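Local coordinates for putative esterase Rv1847/MT1895 (Mycobacterium tuberculosis, PDB 3S4K), which probably hydrolyses acyl-CoA thioesters as a hotdog-fold enzyme of the PaaI thioesterase family, possibly acting on 1,4-dihydroxy-2-naphthoyl-CoA, at residues V120-D125 against V129-Q134; S68-A73 against Q116-T121. All blocks are in the same frame, centred on the assembly; numbering follows the deposited sequence.

Contact 1. Residues V120-D125 against V129-Q134; sequences VTITDD and VVARGQ
Val-120 and Gly-133 lie side by side as a hydrogen-bonded pair in an antiparallel beta hairpin, the one formed by strands 115-123 and 129-140 of the hotdog sheet. Each backbone bonds the other: Val-120 N reaches Gly-133 O at 2.8 Å, nearly straight at 174°, and Gly-133 N returns a bond to Val-120 O. Further on, Ile-122 N donates to Ala-131 O. The regular ladder then breaks into a classic beta bulge, with Val-130 and Ala-131 both opposite Ile-122. Ile-122 O takes Val-130 N at 2.9 Å and, weakly, Ala-131 N at 3.5 Å, so one carbonyl serves two amides and the pairing slips by one residue, leaving Thr-123 beside Val-129.

Apolar contacts form at the bulge and on the face of Thr-121 and Thr-123. At the bulge, Ile-122 CG2 meets Val-130 CG2 at 3.6 Å, the two side chains crossing at about a right angle; Tyr-59 of helix 56-75 packs against both residues. On the threonine face, Thr-121 CG2 sits 3.8 Å from Val-129 CG2, and Thr-123 CG2 touches the same methyl.

A water links two side chains on the face that carries Thr-121 and Arg-132. With chi1 at -52°, Thr-121 holds OG1 beside its own backbone N and CG2 over toward Val-129. The water lies 2.7 Å from Thr-121 OG1 and accepts a hydrogen bond from Arg-132 NE.

Contact 2. Residues S68-A73 against Q116-T121; sequences SMAAFA and QLWLVT
Gln-116 opens the contact by sending its side chain from strand 115-123 to the backbone of Ala-71 on helix 56-75. This is the hotdog arrangement, a long helix wrapped by a curved antiparallel sheet, and here the strand runs at 137° to the helix segment. The chain of Gln-116 is extended beyond CG, which carries the amide across to the helix. Its NE2 donates to Ala-71 O at 3.0 Å. The acceptor lies close to the amide plane of Gln-116, but the donor stands above the carbonyl plane of Ala-71, 42° out of it. The same NE2 also bonds Asn-139 OD1 on strand 129-140, while Gln-116 OE1 rests 3.5 Å from Ala-71 CB.

Two residues on, Trp-118 turns its indole to the same side of the strand. Trp-118 NE1 donates to Gln-116 OE1 at 2.9 Å, with the oxygen nearly in the ring plane. Ala-70 CB comes down over one face in a CH-pi contact, 3.6 Å from the centroid of the six-membered ring and only 8° off its normal. Ala-71 CB approaches the pyrrole end obliquely, 3.5 Å from Trp-118 NE1.

Both ends of the buried Gln-116 amide are therefore engaged, NE2 twice and OE1 by the indole. The indole N-H is satisfied too, and the glutamine bond should limit the ring's rotation while the small methyl of Ala-70 lets the helix backbone come close to the ring face.

How the contacts relate
The centres of contacts 1 and 2 lie 14 Å apart, and both use strand 115-123, sharing Val-120 and Thr-121. Along the chain, 68-73 comes first on helix 56-75; then 116-121 runs into 120-125, and a short turn leads back through 129-134. Contact 1 joins neighbouring strands within the sheet, whereas contact 2 ties the sheet to the helix. Leu-119, on the strand they share, packs back on contact 1, with CD1 against Gly-133 O and CD2 against Arg-132 NH2, while Gln-134 CB lies against Trp-118 O. One strand is thus fastened edgewise to its hairpin partner and, on one face, to the central helix, two of the associations that build a hotdog domain.

Contact 1. Residues V120-D125 against V129-Q134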
loop_
_atom_site.group_PDB
_atom_site.type_symbol
_atom_site.label_atom_id
_atom_site.label_comp_id
_atom_site.label_asym_id
_atom_site.label_seq_id
_atom_site.Cartn_x
_atom_site.Cartn_y
_atom_site.Cartn_z
ATOM N N VAL A 120 10.356 4.966 -5.568
ATOM C CA VAL A 120 9.393 4.999 -6.658
ATOM C C VAL A 120 8.594 6.285 -6.552
ATOM O O VAL A 120 8.052 6.602 -5.481
ATOM C CB VAL A 120 8.436 3.802 -6.600
ATOM C CG1 VAL A 120 7.473 3.822 -7.802
ATOM C CG2 VAL A 120 9.225 2.484 -6.504
ATOM N N THR A 121 8.523 7.014 -7.666
ATOM C CA THR A 121 7.810 8.295 -7.742
ATOM C C THR A 121 6.679 8.131 -8.749
ATOM O O THR A 121 6.909 7.720 -9.898
ATOM C CB THR A 121 8.741 9.465 -8.157
ATOM O OG1 THR A 121 9.896 9.476 -7.308
ATOM C CG2 THR A 121 8.009 10.846 -8.100
ATOM N N ILE A 122 5.473 8.498 -8.330
ATOM C CA ILE A 122 4.283 8.403 -9.175
ATOM C C ILE A 122 3.830 9.793 -9.589
ATOM O O ILE A 122 3.616 10.654 -8.736
ATOM C CB ILE A 122 3.116 7.729 -8.440
ATOM C CG1 ILE A 122 3.595 6.451 -7.744
ATOM C CG2 ILE A 122 2.009 7.426 -9.409
ATOM C CD1 ILE A 122 2.484 5.439 -7.511
ATOM N N THR A 123 3.720 10.017 -10.900
ATOM C CA THR A 123 3.264 11.283 -11.466
ATOM C C THR A 123 1.955 11.140 -12.258
ATOM O O THR A 123 1.612 10.055 -12.747
ATOM C CB THR A 123 4.343 11.909 -12.391
ATOM O OG1 THR A 123 4.838 10.918 -13.310
ATOM C CG2 THR A 123 5.495 12.492 -11.553
ATOM N N ASP A 124 1.225 12.246 -12.407
ATOM C CA ASP A 124 -0.008 12.259 -13.196
ATOM C C ASP A 124 0.259 12.850 -14.585
ATOM O O ASP A 124 1.411 13.122 -14.947
ATOM C CB ASP A 124 -1.125 13.008 -12.453
ATOM C CG ASP A 124 -0.894 14.542 -12.346
ATOM O OD1 ASP A 124 0.048 15.113 -12.950
ATOM O OD2 ASP A 124 -1.702 15.201 -11.637
ATOM N N ASP A 125 -0.792 13.041 -15.372
ATOM C CA ASP A 125 -0.591 13.527 -16.752
ATOM C C ASP A 125 -0.224 15.015 -16.911
ATOM O O ASP A 125 -0.088 15.490 -18.047
ATOM C CB ASP A 125 -1.748 13.106 -17.665
ATOM C CG ASP A 125 -3.042 13.829 -17.382
ATOM O OD1 ASP A 125 -3.043 14.844 -16.640
ATOM O OD2 ASP A 125 -4.086 13.373 -17.929
ATOM N N VAL A 129 3.703 15.200 -9.004
ATOM C CA VAL A 129 3.842 14.028 -8.152
ATOM C C VAL A 129 2.559 13.841 -7.351
ATOM O O VAL A 129 2.086 14.768 -6.686
ATOM C CB VAL A 129 5.057 14.153 -7.207
ATOM C CG1 VAL A 129 5.142 12.966 -6.261
ATOM C CG2 VAL A 129 6.367 14.261 -8.010
ATOM N N VAL A 130 2.013 12.632 -7.427
ATOM C CA VAL A 130 0.836 12.231 -6.650
ATOM C C VAL A 130 1.185 11.376 -5.436
ATOM O O VAL A 130 0.490 11.472 -4.408
ATOM C CB VAL A 130 -0.275 11.548 -7.528
ATOM C CG1 VAL A 130 -0.843 12.535 -8.548
ATOM C CG2 VAL A 130 0.221 10.306 -8.222
ATOM N N ALA A 131 2.243 10.575 -5.522
ATOM C CA ALA A 131 2.735 9.757 -4.408
ATOM C C ALA A 131 4.206 9.427 -4.645
ATOM O O ALA A 131 4.667 9.423 -5.802
ATOM C CB ALA A 131 1.892 8.473 -4.250
ATOM N N ARG A 132 4.946 9.152 -3.573
ATOM C CA ARG A 132 6.381 8.829 -3.656
ATOM C C ARG A 132 6.663 7.915 -2.492
ATOM O O ARG A 132 6.166 8.167 -1.397
ATOM C CB ARG A 132 7.206 10.113 -3.567
ATOM C CG ARG A 132 8.740 9.997 -3.597
ATOM C CD ARG A 132 9.357 11.369 -3.235
ATOM N NE ARG A 132 10.804 11.427 -3.455
ATOM C CZ ARG A 132 11.712 10.951 -2.610
ATOM N NH1 ARG A 132 11.333 10.360 -1.480
ATOM N NH2 ARG A 132 13.004 11.055 -2.893
ATOM N N GLY A 133 7.431 6.861 -2.707
ATOM C CA GLY A 133 7.630 5.871 -1.648
ATOM C C GLY A 133 8.958 5.151 -1.766
ATOM O O GLY A 133 9.574 5.144 -2.843
ATOM N N GLN A 134 9.380 4.531 -0.672
ATOM C CA GLN A 134 10.598 3.729 -0.652
ATOM C C GLN A 134 10.256 2.359 -0.170
ATOM O O GLN A 134 9.527 2.223 0.803
ATOM C CB GLN A 134 11.647 4.353 0.237
ATOM C CG GLN A 134 11.968 5.707 -0.304
ATOM C CD GLN A 134 12.988 6.459 0.458
ATOM O OE1 GLN A 134 13.531 5.991 1.460
ATOM N NE2 GLN A 134 13.259 7.662 -0.014
HETATM O O HOH W 1 11.242 11.746 -6.629
#

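Contact 2. Residues S68-A73 against Q116-T121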
loop_
_atom_site.group_PDB
_atom_site.type_symbol
_atom_site.label_atom_id
_atom_site.label_comp_id
_atom_site.label_asym_id
_atom_site.label_seq_id
_atom_site.Cartn_x
_atom_site.Cartn_y
_atom_site.Cartn_z
ATOM N N SER A 68 9.724 -3.965 -6.440
ATOM C CA SER A 68 10.057 -5.381 -6.332
ATOM C C SER A 68 10.544 -5.944 -7.655
ATOM O O SER A 68 11.463 -6.755 -7.661
ATOM C CB SER A 68 8.879 -6.215 -5.811
ATOM O OG SER A 68 8.341 -5.648 -4.636
ATOM N N MET A 69 9.968 -5.505 -8.787
ATOM C CA MET A 69 10.391 -6.043 -10.080
ATOM C C MET A 69 11.793 -5.522 -10.444
ATOM O O MET A 69 12.639 -6.289 -10.925
ATOM C CB MET A 69 9.370 -5.729 -11.183
ATOM C CG MET A 69 8.019 -6.412 -10.969
ATOM S SD MET A 69 8.091 -8.225 -10.957
ATOM C CE MET A 69 8.944 -8.439 -12.467
ATOM N N ALA A 70 12.055 -4.245 -10.162
ATOM C CA ALA A 70 13.397 -3.678 -10.350
ATOM C C ALA A 70 14.409 -4.476 -9.503
ATOM O O ALA A 70 15.515 -4.834 -9.963
ATOM C CB ALA A 70 13.425 -2.185 -9.968
ATOM N N ALA A 71 14.022 -4.754 -8.265
ATOM C CA ALA A 71 14.911 -5.444 -7.321
ATOM C C ALA A 71 15.229 -6.854 -7.791
ATOM O O ALA A 71 16.370 -7.300 -7.732
ATOM C CB ALA A 71 14.304 -5.439 -5.919
ATOM N N PHE A 72 14.218 -7.549 -8.293
ATOM C CA PHE A 72 14.428 -8.884 -8.815
ATOM C C PHE A 72 15.332 -8.845 -10.049
ATOM O O PHE A 72 16.229 -9.666 -10.196
ATOM C CB PHE A 72 13.102 -9.507 -9.161
ATOM C CG PHE A 72 13.215 -10.911 -9.622
ATOM C CD1 PHE A 72 13.139 -11.959 -8.714
ATOM C CD2 PHE A 72 13.384 -11.200 -10.974
ATOM C CE1 PHE A 72 13.230 -13.289 -9.143
ATOM C CE2 PHE A 72 13.480 -12.524 -11.410
ATOM C CZ PHE A 72 13.414 -13.568 -10.494
ATOM N N ALA A 73 15.100 -7.875 -10.926
ATOM C CA ALA A 73 15.932 -7.729 -12.105
ATOM C C ALA A 73 17.389 -7.472 -11.753
ATOM O O ALA A 73 18.271 -8.056 -12.360
ATOM C CB ALA A 73 15.399 -6.615 -13.036
ATOM N N GLN A 116 18.003 -4.447 -0.496
ATOM C CA GLN A 116 17.885 -3.371 -1.448
ATOM C C GLN A 116 16.891 -2.342 -0.948
ATOM O O GLN A 116 15.929 -2.667 -0.240
ATOM C CB GLN A 116 17.481 -3.850 -2.854
ATOM C CG GLN A 116 18.200 -5.080 -3.351
ATOM C CD GLN A 116 17.839 -5.433 -4.769
ATOM O OE1 GLN A 116 17.708 -4.536 -5.627
ATOM N NE2 GLN A 116 17.666 -6.739 -5.039
ATOM N N LEU A 117 17.115 -1.108 -1.371
ATOM C CA LEU A 117 16.227 -0.018 -1.081
ATOM C C LEU A 117 15.978 0.728 -2.404
ATOM O O LEU A 117 16.937 1.185 -3.058
ATOM C CB LEU A 117 16.830 0.865 0.030
ATOM C CG LEU A 117 15.941 1.999 0.543
ATOM C CD1 LEU A 117 14.763 1.456 1.315
ATOM C CD2 LEU A 117 16.721 3.017 1.375
ATOM N N TRP A 118 14.709 0.850 -2.806
ATOM C CA TRP A 118 14.306 1.492 -4.059
ATOM C C TRP A 118 13.333 2.647 -3.799
ATOM O O TRP A 118 12.481 2.548 -2.919
ATOM C CB TRP A 118 13.616 0.500 -5.006
ATOM C CG TRP A 118 14.587 -0.500 -5.589
ATOM C CD1 TRP A 118 15.029 -1.636 -5.014
ATOM C CD2 TRP A 118 15.231 -0.420 -6.864
ATOM N NE1 TRP A 118 15.903 -2.295 -5.846
ATOM C CE2 TRP A 118 16.066 -1.555 -6.985
ATOM C CE3 TRP A 118 15.197 0.506 -7.908
ATOM C CZ2 TRP A 118 16.837 -1.800 -8.129
ATOM C CZ3 TRP A 118 15.987 0.278 -9.017
ATOM C CH2 TRP A 118 16.788 -0.873 -9.125
ATOM N N LEU A 119 13.484 3.739 -4.558
ATOM C CA LEU A 119 12.564 4.884 -4.550
ATOM C C LEU A 119 11.657 4.805 -5.781
ATOM O O LEU A 119 12.136 4.619 -6.908
ATOM C CB LEU A 119 13.347 6.195 -4.621
ATOM C CG LEU A 119 12.531 7.441 -4.933
ATOM C CD1 LEU A 119 11.597 7.723 -3.775
ATOM C CD2 LEU A 119 13.466 8.638 -5.161
ATOM N N VAL A 120 10.356 4.966 -5.568
ATOM C CA VAL A 120 9.393 4.999 -6.658
ATOM C C VAL A 120 8.594 6.285 -6.552
ATOM O O VAL A 120 8.052 6.602 -5.481
ATOM C CB VAL A 120 8.436 3.802 -6.600
ATOM C CG1 VAL A 120 7.473 3.822 -7.802
ATOM C CG2 VAL A 120 9.225 2.484 -6.504
ATOM N N THR A 121 8.523 7.014 -7.666
ATOM C CA THR A 121 7.810 8.295 -7.742
ATOM C C THR A 121 6.679 8.131 -8.749
ATOM O O THR A 121 6.909 7.720 -9.898
ATOM C CB THR A 121 8.741 9.465 -8.157
ATOM O OG1 THR A 121 9.896 9.476 -7.308
ATOM C CG2 THR A 121 8.009 10.846 -8.100
#